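Local coordinates for mandelate racemase/muconate lactonizing enzyme, C-terminal domain protein (Paracoccus denitrificans, PDB 4DWD) that binds magnesium and probably acts as a hydro-lyase of the enolase superfamily, at residues Y219-P225 and I243-E249; R266-I272 and V293-Q299. One frame throughout, in Å; residues are numbered along the deposited sequence. Where two conformers were deposited one is given.

Contact 1: residues Y219-P225 and I243-E249; sequences YSWFEEP and ITVSAGE
F222 lies opposite V245 and E223 opposite S246 in a pair of parallel strands, whose backbone bonds show how such a pair is closed. F222 N donates to T244 O at 2.8 Å, S246 N to F222 O, and E224 N to S246 O, the last bond nearly straight at 173°. Packing is tight on both sides of this ladder. On one, the hydroxyl of S246, lying between its backbone N and carbonyl carbon (chi1 66°), is turned over E223, with OG 3.3 Å from E223 CB. The same OG meets the edge of the W221 indole, 3.4 Å from CD1, and bonds to the side-chain amide of Q269. OE1 of E223 lies in the plane of the W221 indole and accepts from NE1 at 3.3 Å, on its anti lone pair; K160 forms a salt bridge with the same OE1. On the other side, V245 CG1 packs against the P225 ring, and I243 CD1 reaches Y219 CB at 3.6 Å.

The S220 end is the looser one: S220, partly exposed, turns away from 243-249 and packs on R209 of a second subunit. The far end is buried but polar and water-bridged. A water accepts from E249 N and donates to E224 OE2, which also takes a 3.3 Å bond from G248 N; E224 OE1 is bonded to N200. OE2 of E223 and OE2 of E249 stand 4.0 Å apart, like charges that a cation would probably relieve, and E249 OE1 forms a salt bridge with K84 of a third subunit. Calcium is seen at E223, E249 and D197, though none is bound to this chain. The two strands, with helix 231-240 between them, form a beta-alpha-beta unit of the enolase-superfamily barrel, its metal-binding carboxylates at or just beyond the C-terminal strand ends.

Contact 2: residues R266-I272 and V293-Q299; sequences RMVQPDI and VEFVPHQ
A short parallel strand pairing between M267-V268 and E294-F295, prolonged by loop contacts, makes this a buried contact inside the barrel domain. E294 N donates to R266 O, V268 N to E294 O, and V296 N to V268 O at 2.9 Å and 179°. M267, a selenomethionine, lays its CE over V296 CB at 3.8 Å, while on the opposite face V268 CG2 and P270 CG pack against the F295 ring.

Beyond the strands, where H298 N makes weak bonds to Q269 O and P270 O, the shortest polar link is H298 to D271. With CG anti to its own N (chi1 -176°), D271 brings OD2 to 2.6 Å from H298 ND1. The bond lies in the imidazole plane but meets OD2 on the anti side, 20° out of the carboxylate plane. A water joins that oxygen to Q299 OE1, and the Q299 amide is also bonded to Q301 O. Were D271 cut back to an alanine, ND1 of H298 would probably lose its acceptor and the imidazole would be freer to turn.

Helix 277-291 links the two strands and packs on P270, V293 and P297; helix 304-314 touches I272, P297 and Q299, and strand 244-246 lies against M267 and E294.

Both contacts are buried and built alike, each the parallel strand pair of a beta-alpha-beta unit, and a backbone bond between A247 and M267 makes them neighbours in one barrel wall. Each frays to partial exposure only at its N-terminal end, where a second subunit approaches. Their chemistry diverges toward the C-terminal ends: contact 1 gathers carboxylates suited to a cation, whereas contact 2 sets a histidine against an aspartate. They meet inside the barrel, where W221 CD1 touches M267 CE at 3.4 Å and the Q269 amide lies between S246 and E223. The ring of H298 lies beside E249, though the closest approach of the two is doubtful in the model.

Contact 1: residues Y219-P225 and I243-E249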
# COMPACT_ATOMS: atom_id res chain seq x y z
N TYR B 219 -1.25 3.72 -31.77
CA TYR B 219 -0.76 2.34 -31.69
C TYR B 219 -1.55 1.55 -30.65
O TYR B 219 -2.06 2.13 -29.68
CB TYR B 219 0.75 2.29 -31.41
CG TYR B 219 1.61 2.37 -32.67
CD1 TYR B 219 1.50 3.45 -33.56
CD2 TYR B 219 2.54 1.36 -32.96
CE1 TYR B 219 2.28 3.51 -34.71
CE2 TYR B 219 3.33 1.41 -34.11
CZ TYR B 219 3.20 2.48 -34.98
OH TYR B 219 3.97 2.51 -36.12
N SER B 220 -1.62 0.24 -30.87
CA SER B 220 -2.46 -0.61 -30.02
C SER B 220 -1.75 -1.21 -28.82
O SER B 220 -2.34 -1.32 -27.75
CB SER B 220 -3.15 -1.68 -30.86
OG SER B 220 -4.19 -1.09 -31.61
N TRP B 221 -0.48 -1.56 -28.97
CA TRP B 221 0.29 -2.07 -27.84
C TRP B 221 1.74 -1.76 -27.98
O TRP B 221 2.21 -1.44 -29.08
CB TRP B 221 0.04 -3.57 -27.56
CG TRP B 221 0.75 -4.58 -28.41
CD1 TRP B 221 1.92 -5.27 -28.09
CD2 TRP B 221 0.34 -5.09 -29.71
NE1 TRP B 221 2.25 -6.17 -29.07
CE2 TRP B 221 1.32 -6.11 -30.08
CE3 TRP B 221 -0.73 -4.84 -30.56
CZ2 TRP B 221 1.24 -6.82 -31.28
CZ3 TRP B 221 -0.81 -5.56 -31.76
CH2 TRP B 221 0.15 -6.52 -32.11
N PHE B 222 2.44 -1.86 -26.85
CA PHE B 222 3.83 -1.42 -26.70
C PHE B 222 4.55 -2.50 -25.92
O PHE B 222 4.36 -2.64 -24.71
CB PHE B 222 3.82 -0.08 -25.94
CG PHE B 222 5.15 0.63 -25.80
CD1 PHE B 222 6.25 0.40 -26.67
CD2 PHE B 222 5.28 1.61 -24.82
CE1 PHE B 222 7.43 1.13 -26.51
CE2 PHE B 222 6.47 2.33 -24.66
CZ PHE B 222 7.54 2.10 -25.51
N GLU B 223 5.34 -3.31 -26.63
CA GLU B 223 5.93 -4.52 -26.08
C GLU B 223 7.33 -4.28 -25.53
O GLU B 223 8.15 -3.63 -26.18
CB GLU B 223 5.93 -5.60 -27.17
CG GLU B 223 6.37 -6.98 -26.73
CD GLU B 223 5.98 -8.07 -27.72
OE1 GLU B 223 5.02 -7.86 -28.50
OE2 GLU B 223 6.61 -9.15 -27.68
N GLU B 224 7.58 -4.84 -24.34
CA GLU B 224 8.92 -4.87 -23.73
C GLU B 224 9.65 -3.51 -23.77
O GLU B 224 10.79 -3.42 -24.24
CB GLU B 224 9.77 -5.99 -24.34
CG GLU B 224 9.22 -7.40 -24.12
CD GLU B 224 9.69 -8.03 -22.81
OE1 GLU B 224 10.74 -7.63 -22.25
OE2 GLU B 224 9.02 -8.97 -22.34
N PRO B 225 9.02 -2.45 -23.23
CA PRO B 225 9.67 -1.13 -23.31
C PRO B 225 11.01 -1.01 -22.55
O PRO B 225 11.92 -0.33 -23.04
CB PRO B 225 8.62 -0.17 -22.72
CG PRO B 225 7.67 -1.04 -21.95
CD PRO B 225 7.64 -2.35 -22.69
N ILE B 243 -1.55 3.40 -23.66
CA ILE B 243 -1.28 2.30 -24.61
C ILE B 243 -0.96 1.04 -23.80
O ILE B 243 -0.32 1.11 -22.76
CB ILE B 243 -0.13 2.64 -25.60
CG1 ILE B 243 0.03 1.52 -26.65
CG2 ILE B 243 1.18 2.91 -24.86
CD1 ILE B 243 0.89 1.92 -27.83
N THR B 244 -1.43 -0.11 -24.27
CA THR B 244 -1.25 -1.36 -23.54
C THR B 244 0.19 -1.81 -23.61
O THR B 244 0.70 -2.12 -24.68
CB THR B 244 -2.12 -2.46 -24.14
OG1 THR B 244 -3.49 -2.02 -24.12
CG2 THR B 244 -1.98 -3.76 -23.32
N VAL B 245 0.85 -1.82 -22.45
CA VAL B 245 2.20 -2.31 -22.33
C VAL B 245 2.16 -3.82 -22.14
O VAL B 245 1.38 -4.33 -21.34
CB VAL B 245 2.93 -1.61 -21.17
CG1 VAL B 245 4.24 -2.33 -20.83
CG2 VAL B 245 3.17 -0.15 -21.54
N SER B 246 2.96 -4.54 -22.92
CA SER B 246 3.01 -6.00 -22.83
C SER B 246 4.41 -6.49 -22.50
O SER B 246 5.39 -5.84 -22.82
CB SER B 246 2.48 -6.64 -24.12
OG SER B 246 3.34 -6.36 -25.21
N ALA B 247 4.48 -7.64 -21.86
CA ALA B 247 5.75 -8.27 -21.52
C ALA B 247 5.47 -9.73 -21.28
O ALA B 247 4.33 -10.16 -21.41
CB ALA B 247 6.36 -7.62 -20.27
N GLY B 248 6.50 -10.48 -20.93
CA GLY B 248 6.33 -11.90 -20.64
C GLY B 248 7.14 -12.82 -21.53
O GLY B 248 7.32 -13.99 -21.20
N GLU B 249 7.65 -12.33 -22.64
CA GLU B 249 8.38 -13.22 -23.54
C GLU B 249 9.67 -13.72 -22.89
O GLU B 249 10.15 -14.76 -23.25
CB GLU B 249 8.68 -12.56 -24.88
CG GLU B 249 9.57 -11.34 -24.80
CD GLU B 249 10.45 -11.21 -26.02
OE1 GLU B 249 11.67 -10.99 -25.86
OE2 GLU B 249 9.92 -11.33 -27.15
O HOH W 1 6.70 -9.79 -24.39

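Contact 2: residues R266-I272 and V293-Q299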
# COMPACT_ATOMS: atom_id res chain seq x y z
N ARG B 266 -0.77 -5.76 -18.00
CA ARG B 266 -2.12 -6.24 -18.28
C ARG B 266 -2.22 -6.99 -19.61
O ARG B 266 -3.31 -7.31 -20.06
CB ARG B 266 -3.13 -5.08 -18.23
CG ARG B 266 -3.16 -4.36 -16.88
CD ARG B 266 -3.69 -5.28 -15.80
NE ARG B 266 -3.54 -4.71 -14.46
CZ ARG B 266 -2.69 -5.15 -13.53
NH1 ARG B 266 -1.90 -6.20 -13.77
NH2 ARG B 266 -2.66 -4.53 -12.36
N MSE B 267 -1.08 -7.29 -20.22
CA MSE B 267 -1.02 -8.13 -21.43
C MSE B 267 0.25 -8.93 -21.32
O MSE B 267 1.35 -8.35 -21.31
CB MSE B 267 -1.04 -7.25 -22.69
CG MSE B 267 -0.92 -8.06 -23.98
SE MSE B 267 -1.13 -6.89 -25.56
CE MSE B 267 0.08 -7.83 -26.77
N VAL B 268 0.12 -10.26 -21.25
CA VAL B 268 1.29 -11.11 -21.02
C VAL B 268 1.52 -12.05 -22.21
O VAL B 268 0.57 -12.51 -22.85
CB VAL B 268 1.22 -11.91 -19.69
CG1 VAL B 268 1.16 -10.95 -18.50
CG2 VAL B 268 0.05 -12.91 -19.69
N GLN B 269 2.81 -12.32 -22.47
CA GLN B 269 3.25 -12.96 -23.71
C GLN B 269 4.32 -14.05 -23.50
O GLN B 269 5.33 -14.04 -24.19
CB GLN B 269 3.80 -11.90 -24.65
CG GLN B 269 2.88 -10.70 -24.80
CD GLN B 269 3.44 -9.73 -25.79
OE1 GLN B 269 4.25 -8.86 -25.42
NE2 GLN B 269 3.04 -9.86 -27.05
N PRO B 270 4.07 -15.00 -22.56
CA PRO B 270 5.04 -16.09 -22.48
C PRO B 270 5.06 -16.90 -23.80
O PRO B 270 4.11 -16.82 -24.60
CB PRO B 270 4.52 -16.93 -21.32
CG PRO B 270 3.03 -16.73 -21.37
CD PRO B 270 2.85 -15.28 -21.79
N ASP B 271 6.12 -17.67 -24.00
CA ASP B 271 6.38 -18.37 -25.28
C ASP B 271 6.42 -19.86 -25.01
O ASP B 271 7.22 -20.34 -24.18
CB ASP B 271 7.71 -17.87 -25.88
CG ASP B 271 8.02 -18.45 -27.24
OD1 ASP B 271 7.72 -19.63 -27.49
OD2 ASP B 271 8.63 -17.71 -28.05
N ILE B 272 5.59 -20.60 -25.75
CA ILE B 272 5.42 -22.04 -25.58
C ILE B 272 6.68 -22.90 -25.75
O ILE B 272 6.74 -24.03 -25.24
CB ILE B 272 4.27 -22.52 -26.52
CG1 ILE B 272 3.65 -23.85 -26.09
CG2 ILE B 272 4.69 -22.53 -28.00
CD1 ILE B 272 2.22 -23.95 -26.59
N VAL B 293 -6.11 -10.28 -17.33
CA VAL B 293 -5.08 -9.77 -18.21
C VAL B 293 -5.16 -10.48 -19.56
O VAL B 293 -5.56 -11.65 -19.63
CB VAL B 293 -3.65 -9.85 -17.61
CG1 VAL B 293 -3.59 -9.28 -16.19
CG2 VAL B 293 -3.10 -11.24 -17.64
N GLU B 294 -4.78 -9.76 -20.61
CA GLU B 294 -4.73 -10.33 -21.96
C GLU B 294 -3.63 -11.37 -22.08
O GLU B 294 -2.58 -11.25 -21.46
CB GLU B 294 -4.50 -9.23 -23.00
CG GLU B 294 -5.66 -8.27 -23.22
CD GLU B 294 -5.29 -7.21 -24.24
OE1 GLU B 294 -5.34 -7.50 -25.46
OE2 GLU B 294 -4.94 -6.09 -23.83
N PHE B 295 -3.88 -12.39 -22.90
CA PHE B 295 -2.93 -13.49 -23.12
C PHE B 295 -2.58 -13.56 -24.60
O PHE B 295 -3.41 -13.95 -25.43
CB PHE B 295 -3.56 -14.79 -22.62
CG PHE B 295 -2.61 -15.94 -22.59
CD1 PHE B 295 -1.62 -16.02 -21.61
CD2 PHE B 295 -2.71 -16.96 -23.54
CE1 PHE B 295 -0.75 -17.09 -21.57
CE2 PHE B 295 -1.84 -18.04 -23.50
CZ PHE B 295 -0.85 -18.10 -22.52
N VAL B 296 -1.36 -13.13 -24.95
CA VAL B 296 -0.96 -12.93 -26.34
C VAL B 296 0.47 -13.51 -26.50
O VAL B 296 1.45 -12.78 -26.43
CB VAL B 296 -1.00 -11.44 -26.76
CG1 VAL B 296 -0.66 -11.27 -28.24
CG2 VAL B 296 -2.36 -10.81 -26.45
N PRO B 297 0.58 -14.82 -26.67
CA PRO B 297 1.89 -15.47 -26.62
C PRO B 297 2.90 -14.93 -27.63
O PRO B 297 2.55 -14.62 -28.78
CB PRO B 297 1.57 -16.92 -26.97
CG PRO B 297 0.18 -17.12 -26.46
CD PRO B 297 -0.52 -15.81 -26.77
N HIS B 298 4.15 -14.84 -27.19
CA HIS B 298 5.28 -14.64 -28.09
C HIS B 298 5.55 -15.95 -28.80
O HIS B 298 5.57 -17.02 -28.18
CB HIS B 298 6.47 -14.21 -27.25
CG HIS B 298 7.77 -14.09 -28.01
ND1 HIS B 298 8.58 -15.14 -28.24
CD2 HIS B 298 8.40 -12.98 -28.55
CE1 HIS B 298 9.67 -14.72 -28.91
NE2 HIS B 298 9.56 -13.40 -29.10
N GLN B 299 5.75 -15.90 -30.12
CA GLN B 299 6.12 -17.12 -30.84
C GLN B 299 6.72 -16.74 -32.19
O GLN B 299 6.09 -16.06 -32.98
CB GLN B 299 4.90 -18.04 -31.00
CG GLN B 299 5.23 -19.52 -30.99
CD GLN B 299 6.12 -19.94 -32.14
OE1 GLN B 299 7.26 -20.38 -31.94
NE2 GLN B 299 5.62 -19.77 -33.36
O HOH W 2 -5.36 -5.37 -21.29
O HOH W 3 9.17 -18.85 -30.41
O HOH W 4 3.95 -19.29 -27.81